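Local coordinates for protein L-ribulose 3-epimerase (Methylomonas sp. DH-1, PDB 7CJ5) that catalyses the manganese-dependent epimerisation of ketoses at C3, acting best on L-ribulose and also on D-ribulose, D-allulose and D-fructose, at residues A66-G71 and S106-V111; N148-V153 and N179-L184; G10-V15 and E41-D46; L207-I212 and P242-S247. All blocks are in the same frame, centred on the assembly; numbering follows the deposited sequence.

Interaction 1. Residues A66-G71 and S106-V111; sequences AHASLG and SELCGV. With FUD (D-fructose), chain D.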
# COMPACT_ATOMS: atom_id res chain seq x y z
N ALA A 66 10.99 -27.04 -5.32
CA ALA A 66 9.76 -26.23 -5.35
C ALA A 66 9.26 -26.01 -3.93
O ALA A 66 9.33 -26.94 -3.11
CB ALA A 66 8.70 -26.90 -6.19
N HIS A 67 8.78 -24.79 -3.67
CA HIS A 67 7.86 -24.46 -2.55
C HIS A 67 6.61 -23.87 -3.20
O HIS A 67 6.58 -23.78 -4.44
CB HIS A 67 8.53 -23.52 -1.55
CG HIS A 67 9.72 -24.10 -0.87
ND1 HIS A 67 9.67 -25.28 -0.14
CD2 HIS A 67 11.00 -23.65 -0.79
CE1 HIS A 67 10.86 -25.54 0.36
NE2 HIS A 67 11.70 -24.55 -0.02
N ALA A 68 5.59 -23.54 -2.41
CA ALA A 68 4.33 -23.01 -2.96
C ALA A 68 3.84 -21.85 -2.10
O ALA A 68 4.08 -21.84 -0.88
CB ALA A 68 3.29 -24.10 -3.06
N SER A 69 3.16 -20.91 -2.75
CA SER A 69 2.42 -19.81 -2.11
C SER A 69 1.04 -19.73 -2.76
O SER A 69 0.87 -20.21 -3.91
CB SER A 69 3.16 -18.50 -2.20
OG SER A 69 3.33 -18.11 -3.55
N LEU A 70 0.10 -19.13 -2.07
CA LEU A 70 -1.20 -18.78 -2.68
C LEU A 70 -1.82 -17.67 -1.86
O LEU A 70 -1.35 -17.43 -0.72
CB LEU A 70 -2.09 -20.02 -2.73
CG LEU A 70 -2.42 -20.65 -1.39
CD1 LEU A 70 -3.64 -19.99 -0.76
CD2 LEU A 70 -2.64 -22.14 -1.53
N GLY A 71 -2.81 -17.01 -2.44
CA GLY A 71 -3.79 -16.18 -1.74
C GLY A 71 -5.17 -16.77 -1.93
O GLY A 71 -5.47 -17.23 -3.06
N SER A 106 8.49 -28.33 1.05
CA SER A 106 8.37 -28.35 2.53
C SER A 106 7.83 -27.02 3.07
O SER A 106 7.69 -26.91 4.30
CB SER A 106 9.70 -28.71 3.15
OG SER A 106 10.71 -27.80 2.75
N GLU A 107 7.51 -26.06 2.20
CA GLU A 107 7.03 -24.72 2.63
C GLU A 107 5.79 -24.32 1.83
O GLU A 107 5.87 -24.20 0.61
CB GLU A 107 8.11 -23.65 2.48
CG GLU A 107 9.38 -23.97 3.25
CD GLU A 107 9.28 -23.85 4.76
OE1 GLU A 107 8.33 -23.22 5.24
OE2 GLU A 107 10.15 -24.39 5.47
N LEU A 108 4.67 -24.12 2.53
CA LEU A 108 3.46 -23.45 1.99
C LEU A 108 3.35 -22.08 2.65
O LEU A 108 3.20 -22.02 3.89
CB LEU A 108 2.23 -24.30 2.26
CG LEU A 108 0.91 -23.70 1.78
CD1 LEU A 108 0.89 -23.60 0.27
CD2 LEU A 108 -0.28 -24.50 2.28
N CYS A 109 3.44 -21.01 1.87
CA CYS A 109 3.48 -19.63 2.40
C CYS A 109 2.50 -18.75 1.63
O CYS A 109 1.74 -19.26 0.79
CB CYS A 109 4.90 -19.06 2.33
SG CYS A 109 5.51 -18.88 0.63
N GLY A 110 2.54 -17.45 1.92
CA GLY A 110 1.68 -16.45 1.28
C GLY A 110 0.45 -16.15 2.11
O GLY A 110 0.46 -16.38 3.35
N VAL A 111 -0.59 -15.63 1.45
CA VAL A 111 -1.82 -15.15 2.13
C VAL A 111 -2.78 -16.34 2.20
O VAL A 111 -3.78 -16.38 1.47
CB VAL A 111 -2.38 -13.89 1.43
CG1 VAL A 111 -3.56 -13.29 2.19
CG2 VAL A 111 -1.29 -12.85 1.26
C1 FUD D . 1.07 -10.15 -2.92
C2 FUD D . 2.34 -10.86 -2.51
C3 FUD D . 2.56 -12.26 -3.02
C4 FUD D . 1.23 -12.96 -2.77
C5 FUD D . 1.00 -14.33 -3.41
C6 FUD D . 2.10 -14.84 -4.32
O1 FUD D . 1.21 -8.74 -2.74
O2 FUD D . 3.16 -10.30 -1.80
O3 FUD D . 3.62 -12.90 -2.32
O4 FUD D . 1.14 -13.04 -1.36
O5 FUD D . 0.70 -15.28 -2.39
O6 FUD D . 1.66 -16.12 -4.86
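His67 and Glu107 run side by side, and a CH-pi contact is the clearest evidence of their packing: Glu107 CG stands 3.8 Å from the centroid of the His67 ring, over one face and offset toward the rim. The Glu107 chain bends beyond CG (chi2 -71°), which carries its carboxylate away from the imidazole to a salt bridge with Lys5. At the edge of the same ring, Ser106 N gives His67 ND1 a weak in-plane hydrogen bond of 3.5 Å, while His67 NE2 is bonded to Glu8.

Three backbone hydrogen bonds define a parallel pairing. Ala68 N reaches Glu107 O at 3.1 Å, and Cys109 N returns to Ala68 O at 2.9 Å. The third, Leu70 N to Cys109 O, is longer at 3.3 Å and bent to 145° at the hydrogen, as the second strand turns a corner at Gly110.

Apolar contacts lie on the face of Ala68 and Leu108, where Leu108 CD1 meets Ala68 CB at 4.1 Å and also touches Leu70 CD2. On the other face Ser69 CB packs 3.7 Å from Cys109 SG. Ser69 OG accepts a 2.9 Å hydrogen bond from O6 of D-fructose and is also bonded to Glu41, so this face, toward the barrel interior, contributes to the sugar pocket.

The two strands are the parallel pair of a beta-alpha-beta unit whose crossover runs through helix 83-102, against which Leu70 and Leu108 both pack. Inside the barrel, Cys109 faces Tyr209 of strand 207-212, and strands 39-43 and 148-152 flank the pair.

Interaction 2. Residues N148-V153 and N179-L184; sequences NIDLEV and NAFLHL. With MN (manganese (II) ion), chain C; FUD (D-fructose), chain D.
Glu152 lies across the ring of His183, its neighbour on the adjoining parallel strand, and can be traced outward atom by atom. CB starts 3.3 Å from His183 ND1. CG leaves anti to the backbone N (chi1 -167°), which places it over the ring centre, 3.5 Å from the His183 centroid, in a CH-pi contact. CD continues across the same face, 3.6 Å from His183 CE1, and the carboxylate stacks on the ring, its plane inclined by 10°. At the tip the two oxygens divide their work: OE1 accepts a 2.6 Å hydrogen bond from O4 of D-fructose, and OE2 coordinates manganese at 2.0 Å. Glu152 OE1 also lies 3.1 Å from O3 of the sugar, a position consistent with the proton donor/acceptor role assigned by similarity. His183 in turn is tethered through ND1, which is hydrogen-bonded to Gly110 N.

Behind this stack the backbones pair regularly. Leu151 N bonds to Phe181 O at 2.9 Å, and His183 N bonds to Leu151 O. Farther along, Val153 CG2 presses on Leu182 CD1 at 3.5 Å.

Strands 148-152 and 180-185 are linked through helix 165-175, which covers Leu151 and Ala180 on the outer face of the barrel. Helix 125-143 also covers Ile149 and Leu151, and strand 107-112 borders the 148-152 side.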
# COMPACT_ATOMS: atom_id res chain seq x y z
N ASN A 148 6.07 -27.06 6.63
CA ASN A 148 5.89 -25.83 7.43
C ASN A 148 4.93 -24.91 6.68
O ASN A 148 4.99 -24.86 5.44
CB ASN A 148 7.22 -25.10 7.68
CG ASN A 148 8.24 -25.94 8.41
OD1 ASN A 148 7.94 -26.57 9.42
ND2 ASN A 148 9.47 -25.91 7.92
N ILE A 149 4.07 -24.20 7.41
CA ILE A 149 3.26 -23.09 6.85
C ILE A 149 3.84 -21.77 7.36
O ILE A 149 4.19 -21.67 8.56
CB ILE A 149 1.76 -23.27 7.16
CG1 ILE A 149 1.42 -23.12 8.64
CG2 ILE A 149 1.25 -24.59 6.61
CD1 ILE A 149 -0.04 -22.82 8.90
N ASP A 150 3.97 -20.80 6.46
CA ASP A 150 4.55 -19.46 6.74
C ASP A 150 3.50 -18.43 6.35
O ASP A 150 3.17 -18.36 5.15
CB ASP A 150 5.89 -19.29 6.02
CG ASP A 150 6.72 -20.56 6.03
OD1 ASP A 150 7.40 -20.81 7.04
OD2 ASP A 150 6.65 -21.31 5.03
N LEU A 151 2.97 -17.70 7.33
CA LEU A 151 1.84 -16.75 7.15
C LEU A 151 2.40 -15.40 6.72
O LEU A 151 3.14 -14.76 7.52
CB LEU A 151 1.07 -16.63 8.46
CG LEU A 151 0.63 -17.94 9.10
CD1 LEU A 151 -0.12 -17.67 10.38
CD2 LEU A 151 -0.22 -18.76 8.16
N GLU A 152 2.10 -15.00 5.49
CA GLU A 152 2.69 -13.79 4.87
C GLU A 152 1.94 -12.55 5.35
O GLU A 152 0.79 -12.35 4.94
CB GLU A 152 2.65 -13.84 3.35
CG GLU A 152 3.52 -12.77 2.74
CD GLU A 152 3.49 -12.70 1.22
OE1 GLU A 152 2.79 -13.52 0.61
OE2 GLU A 152 4.19 -11.83 0.67
N VAL A 153 2.62 -11.73 6.16
CA VAL A 153 2.10 -10.39 6.56
C VAL A 153 2.07 -9.53 5.30
O VAL A 153 3.11 -9.43 4.62
CB VAL A 153 2.96 -9.80 7.69
CG1 VAL A 153 2.58 -8.37 8.00
CG2 VAL A 153 2.86 -10.67 8.94
N ASN A 179 4.72 -26.10 13.48
CA ASN A 179 5.17 -25.98 12.06
C ASN A 179 4.60 -24.70 11.44
O ASN A 179 4.54 -24.64 10.21
CB ASN A 179 4.84 -27.24 11.27
CG ASN A 179 3.35 -27.50 11.17
OD1 ASN A 179 2.60 -27.29 12.12
ND2 ASN A 179 2.91 -27.98 10.02
N ALA A 180 4.19 -23.73 12.25
CA ALA A 180 3.62 -22.44 11.77
C ALA A 180 4.64 -21.32 12.03
O ALA A 180 5.17 -21.24 13.17
CB ALA A 180 2.29 -22.17 12.43
N PHE A 181 4.92 -20.52 11.00
CA PHE A 181 6.01 -19.51 11.01
C PHE A 181 5.48 -18.19 10.44
O PHE A 181 4.42 -18.18 9.77
CB PHE A 181 7.20 -19.99 10.18
CG PHE A 181 7.96 -21.16 10.77
CD1 PHE A 181 7.54 -22.46 10.54
CD2 PHE A 181 9.09 -20.95 11.54
CE1 PHE A 181 8.23 -23.53 11.08
CE2 PHE A 181 9.78 -22.03 12.08
CZ PHE A 181 9.35 -23.31 11.85
N LEU A 182 6.20 -17.11 10.74
CA LEU A 182 6.01 -15.77 10.13
C LEU A 182 6.68 -15.76 8.75
O LEU A 182 7.79 -16.34 8.60
CB LEU A 182 6.63 -14.70 11.04
CG LEU A 182 6.37 -13.25 10.61
CD1 LEU A 182 4.91 -12.88 10.80
CD2 LEU A 182 7.27 -12.30 11.38
N HIS A 183 6.03 -15.09 7.81
CA HIS A 183 6.54 -14.80 6.45
C HIS A 183 6.51 -13.28 6.27
O HIS A 183 5.43 -12.67 6.44
CB HIS A 183 5.74 -15.65 5.46
CG HIS A 183 5.99 -15.37 4.02
ND1 HIS A 183 5.22 -15.95 3.02
CD2 HIS A 183 6.87 -14.56 3.40
CE1 HIS A 183 5.64 -15.53 1.85
NE2 HIS A 183 6.65 -14.66 2.06
N LEU A 184 7.68 -12.67 6.05
CA LEU A 184 7.84 -11.21 5.85
C LEU A 184 8.16 -10.93 4.38
O LEU A 184 8.83 -11.74 3.74
CB LEU A 184 8.94 -10.67 6.76
CG LEU A 184 8.58 -10.52 8.24
CD1 LEU A 184 9.80 -10.06 9.04
CD2 LEU A 184 7.42 -9.56 8.43
MN MN C . 4.94 -11.49 -1.17
C1 FUD D . 1.07 -10.15 -2.92
C2 FUD D . 2.34 -10.86 -2.51
C3 FUD D . 2.56 -12.26 -3.02
C4 FUD D . 1.23 -12.96 -2.77
C5 FUD D . 1.00 -14.33 -3.41
C6 FUD D . 2.10 -14.84 -4.32
O1 FUD D . 1.21 -8.74 -2.74
O2 FUD D . 3.16 -10.30 -1.80
O3 FUD D . 3.62 -12.90 -2.32
O4 FUD D . 1.14 -13.04 -1.36
O5 FUD D . 0.70 -15.28 -2.39
O6 FUD D . 1.66 -16.12 -4.86

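Interaction 3. Residues G10-V15 and E41-D46; sequences GGHALV and EIALLD. With FUD (D-fructose), chain D.
His12 and Glu41 form the central pair of this contact, both directed to the same face of two parallel strands. His12 CG is anti to the backbone N (chi1 -161°), which swings the ring toward Glu41 until His12 CD2 lies 3.4 Å from Glu41 OE2. The ring and carboxylate planes are inclined by 56°, so the groups are not stacked. Glu41 O sits over one face of the imidazole, toward its rim.

Backbone hydrogen bonds bracket the pair. Glu41 N donates to Gly11 O at 3.0 Å, and Glu41 O then receives Ala13 N at 2.9 Å. Beyond this the first segment leaves the strand in helical backbone angles, with Val15 N bonded to His12 O.

One side-chain bond fixes the ring's rotation: Leu14 N points at His12 ND1 from 3.1 Å and lies within 1° of the ring plane. Apolar contact is modest, with Ala43 CB 3.9 Å from Leu14 CG and 4.0 Å from His12 CE1.

O6 of D-fructose lies at the ring edge near NE2, but that hydrogen bond is weak and its geometry doubtful, although His12 is an established sugar ligand.

The chemistry centres on a buried carboxylate. Glu41 OE2 is held by Ser69, another sugar-binding residue, and OE1 is gripped by Tyr209, Thr244 and His211. Since His211 is a manganese ligand, Glu41 acts as a second-shell residue that orients its imidazole and would probably make it a stronger donor to the metal.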
# COMPACT_ATOMS: atom_id res chain seq x y z
N GLY A 10 14.68 -18.43 -4.17
CA GLY A 10 13.54 -18.80 -5.02
C GLY A 10 13.14 -17.70 -5.99
O GLY A 10 13.21 -16.50 -5.62
N GLY A 11 12.74 -18.10 -7.19
CA GLY A 11 12.03 -17.23 -8.15
C GLY A 11 10.55 -17.51 -8.09
O GLY A 11 10.17 -18.70 -8.16
N HIS A 12 9.72 -16.48 -7.94
CA HIS A 12 8.24 -16.63 -7.97
C HIS A 12 7.83 -17.01 -9.40
O HIS A 12 8.22 -16.29 -10.34
CB HIS A 12 7.55 -15.35 -7.49
CG HIS A 12 6.14 -15.58 -7.07
ND1 HIS A 12 5.16 -15.95 -7.96
CD2 HIS A 12 5.55 -15.49 -5.86
CE1 HIS A 12 4.01 -16.06 -7.32
NE2 HIS A 12 4.22 -15.78 -6.02
N ALA A 13 7.07 -18.09 -9.56
CA ALA A 13 6.63 -18.60 -10.87
C ALA A 13 5.99 -17.46 -11.67
O ALA A 13 6.14 -17.44 -12.89
CB ALA A 13 5.66 -19.75 -10.71
N LEU A 14 5.27 -16.56 -11.00
CA LEU A 14 4.44 -15.54 -11.69
C LEU A 14 5.34 -14.48 -12.33
O LEU A 14 4.82 -13.71 -13.13
CB LEU A 14 3.46 -14.89 -10.71
CG LEU A 14 2.39 -15.81 -10.14
CD1 LEU A 14 1.34 -15.00 -9.40
CD2 LEU A 14 1.74 -16.68 -11.21
N VAL A 15 6.63 -14.45 -12.00
CA VAL A 15 7.62 -13.58 -12.70
C VAL A 15 7.70 -14.00 -14.17
O VAL A 15 7.97 -13.14 -15.01
CB VAL A 15 9.01 -13.64 -12.03
CG1 VAL A 15 10.09 -13.06 -12.92
CG2 VAL A 15 8.98 -12.95 -10.67
N GLU A 41 8.99 -20.93 -6.53
CA GLU A 41 7.79 -20.78 -5.69
C GLU A 41 6.57 -20.85 -6.62
O GLU A 41 6.35 -19.92 -7.41
CB GLU A 41 7.84 -19.48 -4.90
CG GLU A 41 6.67 -19.34 -3.94
CD GLU A 41 6.74 -18.08 -3.10
OE1 GLU A 41 7.80 -17.84 -2.51
OE2 GLU A 41 5.74 -17.34 -3.06
N ILE A 42 5.85 -21.96 -6.58
CA ILE A 42 4.70 -22.21 -7.49
C ILE A 42 3.46 -21.58 -6.88
O ILE A 42 3.21 -21.81 -5.70
CB ILE A 42 4.51 -23.71 -7.75
CG1 ILE A 42 5.78 -24.32 -8.36
CG2 ILE A 42 3.28 -23.94 -8.61
CD1 ILE A 42 5.75 -25.83 -8.42
N ALA A 43 2.74 -20.78 -7.67
CA ALA A 43 1.50 -20.09 -7.23
C ALA A 43 0.35 -21.10 -7.34
O ALA A 43 0.09 -21.59 -8.44
CB ALA A 43 1.27 -18.86 -8.07
N LEU A 44 -0.26 -21.46 -6.21
CA LEU A 44 -1.31 -22.51 -6.14
C LEU A 44 -2.67 -21.86 -5.83
O LEU A 44 -3.43 -22.44 -5.03
CB LEU A 44 -0.91 -23.53 -5.07
CG LEU A 44 0.29 -24.41 -5.41
CD1 LEU A 44 0.52 -25.45 -4.32
CD2 LEU A 44 0.11 -25.07 -6.77
N LEU A 45 -2.97 -20.73 -6.46
CA LEU A 45 -4.26 -20.02 -6.26
C LEU A 45 -5.40 -20.96 -6.66
O LEU A 45 -6.49 -20.87 -6.04
CB LEU A 45 -4.27 -18.71 -7.07
CG LEU A 45 -3.77 -17.49 -6.30
CD1 LEU A 45 -2.25 -17.48 -6.22
CD2 LEU A 45 -4.28 -16.20 -6.93
N ASP A 46 -5.17 -21.83 -7.65
CA ASP A 46 -6.12 -22.92 -8.02
C ASP A 46 -5.34 -24.22 -8.15
O ASP A 46 -4.85 -24.56 -9.22
CB ASP A 46 -6.90 -22.62 -9.30
CG ASP A 46 -7.91 -23.70 -9.65
OD1 ASP A 46 -8.01 -24.71 -8.91
OD2 ASP A 46 -8.60 -23.53 -10.67
C1 FUD D . 1.07 -10.15 -2.92
C2 FUD D . 2.34 -10.86 -2.51
C3 FUD D . 2.56 -12.26 -3.02
C4 FUD D . 1.23 -12.96 -2.77
C5 FUD D . 1.00 -14.33 -3.41
C6 FUD D . 2.10 -14.84 -4.32
O1 FUD D . 1.21 -8.74 -2.74
O2 FUD D . 3.16 -10.30 -1.80
O3 FUD D . 3.62 -12.90 -2.32
O4 FUD D . 1.14 -13.04 -1.36
O5 FUD D . 0.70 -15.28 -2.39
O6 FUD D . 1.66 -16.12 -4.86

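Interaction 4. Residues L207-I212 and P242-S247; sequences LGYVHI and PITFES. With MN (manganese (II) ion), chain C; FUD (D-fructose), chain D.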
# COMPACT_ATOMS: atom_id res chain seq x y z
N LEU A 207 10.75 -16.51 12.24
CA LEU A 207 10.75 -16.09 10.81
C LEU A 207 11.06 -17.33 9.95
O LEU A 207 12.17 -17.89 10.07
CB LEU A 207 11.76 -14.97 10.55
CG LEU A 207 11.77 -14.44 9.11
CD1 LEU A 207 10.42 -13.84 8.74
CD2 LEU A 207 12.87 -13.41 8.92
N GLY A 208 10.12 -17.73 9.10
CA GLY A 208 10.19 -19.02 8.38
C GLY A 208 10.30 -18.84 6.87
O GLY A 208 10.61 -19.83 6.20
N TYR A 209 10.05 -17.65 6.35
CA TYR A 209 10.01 -17.40 4.89
C TYR A 209 10.16 -15.91 4.61
O TYR A 209 9.65 -15.09 5.39
CB TYR A 209 8.70 -17.96 4.32
CG TYR A 209 8.78 -18.46 2.90
CD1 TYR A 209 8.82 -17.58 1.82
CD2 TYR A 209 8.82 -19.82 2.62
CE1 TYR A 209 8.89 -18.04 0.52
CE2 TYR A 209 8.89 -20.29 1.32
CZ TYR A 209 8.92 -19.40 0.26
OH TYR A 209 8.97 -19.88 -1.02
N VAL A 210 10.82 -15.57 3.50
CA VAL A 210 11.07 -14.15 3.10
C VAL A 210 10.70 -13.93 1.63
O VAL A 210 11.10 -14.74 0.77
CB VAL A 210 12.52 -13.76 3.40
CG1 VAL A 210 12.88 -12.42 2.79
CG2 VAL A 210 12.79 -13.77 4.90
N HIS A 211 9.95 -12.86 1.36
CA HIS A 211 9.77 -12.31 0.00
C HIS A 211 10.57 -11.01 -0.13
O HIS A 211 10.49 -10.15 0.77
CB HIS A 211 8.30 -12.08 -0.33
CG HIS A 211 7.60 -13.32 -0.76
ND1 HIS A 211 6.28 -13.32 -1.13
CD2 HIS A 211 8.03 -14.60 -0.86
CE1 HIS A 211 5.92 -14.54 -1.46
NE2 HIS A 211 6.98 -15.35 -1.29
N ILE A 212 11.30 -10.90 -1.23
CA ILE A 212 12.06 -9.69 -1.65
C ILE A 212 11.29 -9.02 -2.79
O ILE A 212 11.14 -9.64 -3.88
CB ILE A 212 13.49 -10.06 -2.07
CG1 ILE A 212 14.19 -10.86 -0.96
CG2 ILE A 212 14.26 -8.80 -2.45
CD1 ILE A 212 14.24 -10.15 0.38
N PRO A 242 14.04 -20.04 3.13
CA PRO A 242 13.71 -19.55 1.79
C PRO A 242 13.67 -18.03 1.70
O PRO A 242 13.14 -17.37 2.58
CB PRO A 242 12.31 -20.12 1.52
CG PRO A 242 12.20 -21.29 2.48
CD PRO A 242 12.98 -20.87 3.70
N ILE A 243 14.21 -17.53 0.59
CA ILE A 243 14.17 -16.10 0.18
C ILE A 243 13.77 -16.09 -1.30
O ILE A 243 14.60 -16.52 -2.15
CB ILE A 243 15.53 -15.41 0.41
CG1 ILE A 243 15.97 -15.51 1.87
CG2 ILE A 243 15.49 -13.97 -0.07
CD1 ILE A 243 17.34 -14.95 2.11
N THR A 244 12.54 -15.66 -1.58
CA THR A 244 11.98 -15.59 -2.95
C THR A 244 11.97 -14.15 -3.44
O THR A 244 11.52 -13.27 -2.69
CB THR A 244 10.54 -16.12 -2.98
OG1 THR A 244 10.53 -17.52 -2.67
CG2 THR A 244 9.85 -15.87 -4.30
N PHE A 245 12.42 -13.93 -4.67
CA PHE A 245 12.20 -12.66 -5.41
C PHE A 245 10.85 -12.74 -6.14
O PHE A 245 10.57 -13.75 -6.82
CB PHE A 245 13.31 -12.42 -6.42
CG PHE A 245 12.96 -11.28 -7.34
CD1 PHE A 245 12.85 -9.99 -6.84
CD2 PHE A 245 12.65 -11.52 -8.66
CE1 PHE A 245 12.49 -8.95 -7.68
CE2 PHE A 245 12.28 -10.47 -9.49
CZ PHE A 245 12.20 -9.19 -8.99
N GLU A 246 10.06 -11.68 -6.06
CA GLU A 246 8.80 -11.63 -6.84
C GLU A 246 8.52 -10.22 -7.37
O GLU A 246 8.95 -9.22 -6.75
CB GLU A 246 7.64 -12.13 -5.99
CG GLU A 246 7.24 -11.15 -4.92
CD GLU A 246 6.17 -11.66 -3.98
OE1 GLU A 246 5.59 -12.73 -4.27
OE2 GLU A 246 5.93 -10.99 -2.97
N SER A 247 7.84 -10.19 -8.51
CA SER A 247 7.23 -9.00 -9.14
C SER A 247 6.11 -9.49 -10.06
O SER A 247 6.11 -10.69 -10.39
CB SER A 247 8.24 -8.19 -9.88
OG SER A 247 7.60 -7.05 -10.43
MN MN C . 4.94 -11.49 -1.17
C1 FUD D . 1.07 -10.15 -2.92
C2 FUD D . 2.34 -10.86 -2.51
C3 FUD D . 2.56 -12.26 -3.02
C4 FUD D . 1.23 -12.96 -2.77
C5 FUD D . 1.00 -14.33 -3.41
C6 FUD D . 2.10 -14.84 -4.32
O1 FUD D . 1.21 -8.74 -2.74
O2 FUD D . 3.16 -10.30 -1.80
O3 FUD D . 3.62 -12.90 -2.32
O4 FUD D . 1.14 -13.04 -1.36
O5 FUD D . 0.70 -15.28 -2.39
O6 FUD D . 1.66 -16.12 -4.86
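Ile212 CG1 and Ile243 CG2 meet at 3.5 Å, closer than usual for two carbons, at the apolar centre of this parallel pair. On the same face Val210 CB lies 4.2 Å from Ile243 CG1. At the start of the pair Pro242 covers the Tyr209 ring: its CB is 3.7 Å from the centroid, over the face, in a CH-pi contact.

Farther toward the polar edge, Thr244 CB packs alongside His211, 3.6 Å from CD2. The backbones are joined by four hydrogen bonds, among them a nearly straight 2.8 Å bond from Ile212 N to Thr244 O, and the last, from Glu246 N to Ile212 O, fixes the backbone of Glu246 beside Ile212. Its CG sits between the backbone N and carbonyl carbon (chi1 73°), and the extended chain then carries the carboxylate to the manganese.

His211 ND1 binds that ion at 2.3 Å and Glu246 OE2 at 2.1 Å, with ring and carboxylate planes 68° apart, while His211 NE2 is hydrogen-bonded to Glu41. The approach of His211 ND1 to Glu246 OE2 comes from their shared metal and is not a hydrogen bond. Glu152 and Asp185 complete the protein ligands. Glu246 OE1 stays 2.8 Å from O3 of D-fructose, consistent with the proton donor/acceptor role inferred for Glu246 in epimerisation at C3.

In the fold
From the N terminus the contacts follow as interaction 3, interaction 1, interaction 2 and interaction 4. Each closes its loop before the next opens, so none nests or crosses. The four loops carry helices 22-35, 83-102, 165-175 and 227-236, and each contact pairs two successive strands of the eight-stranded parallel TIM barrel. Bonds between contacts fill the intervening seams: Ser69 to Leu44, Ser106 to Asn148 and Leu182 to Gly208. Gly10 to Ile243 then joins first strand to last and shuts the barrel. All four contacts touch D-fructose, while interactions 2 and 4 share manganese; residues 41-46 reach residues 207-212 and 242-247 across the interior.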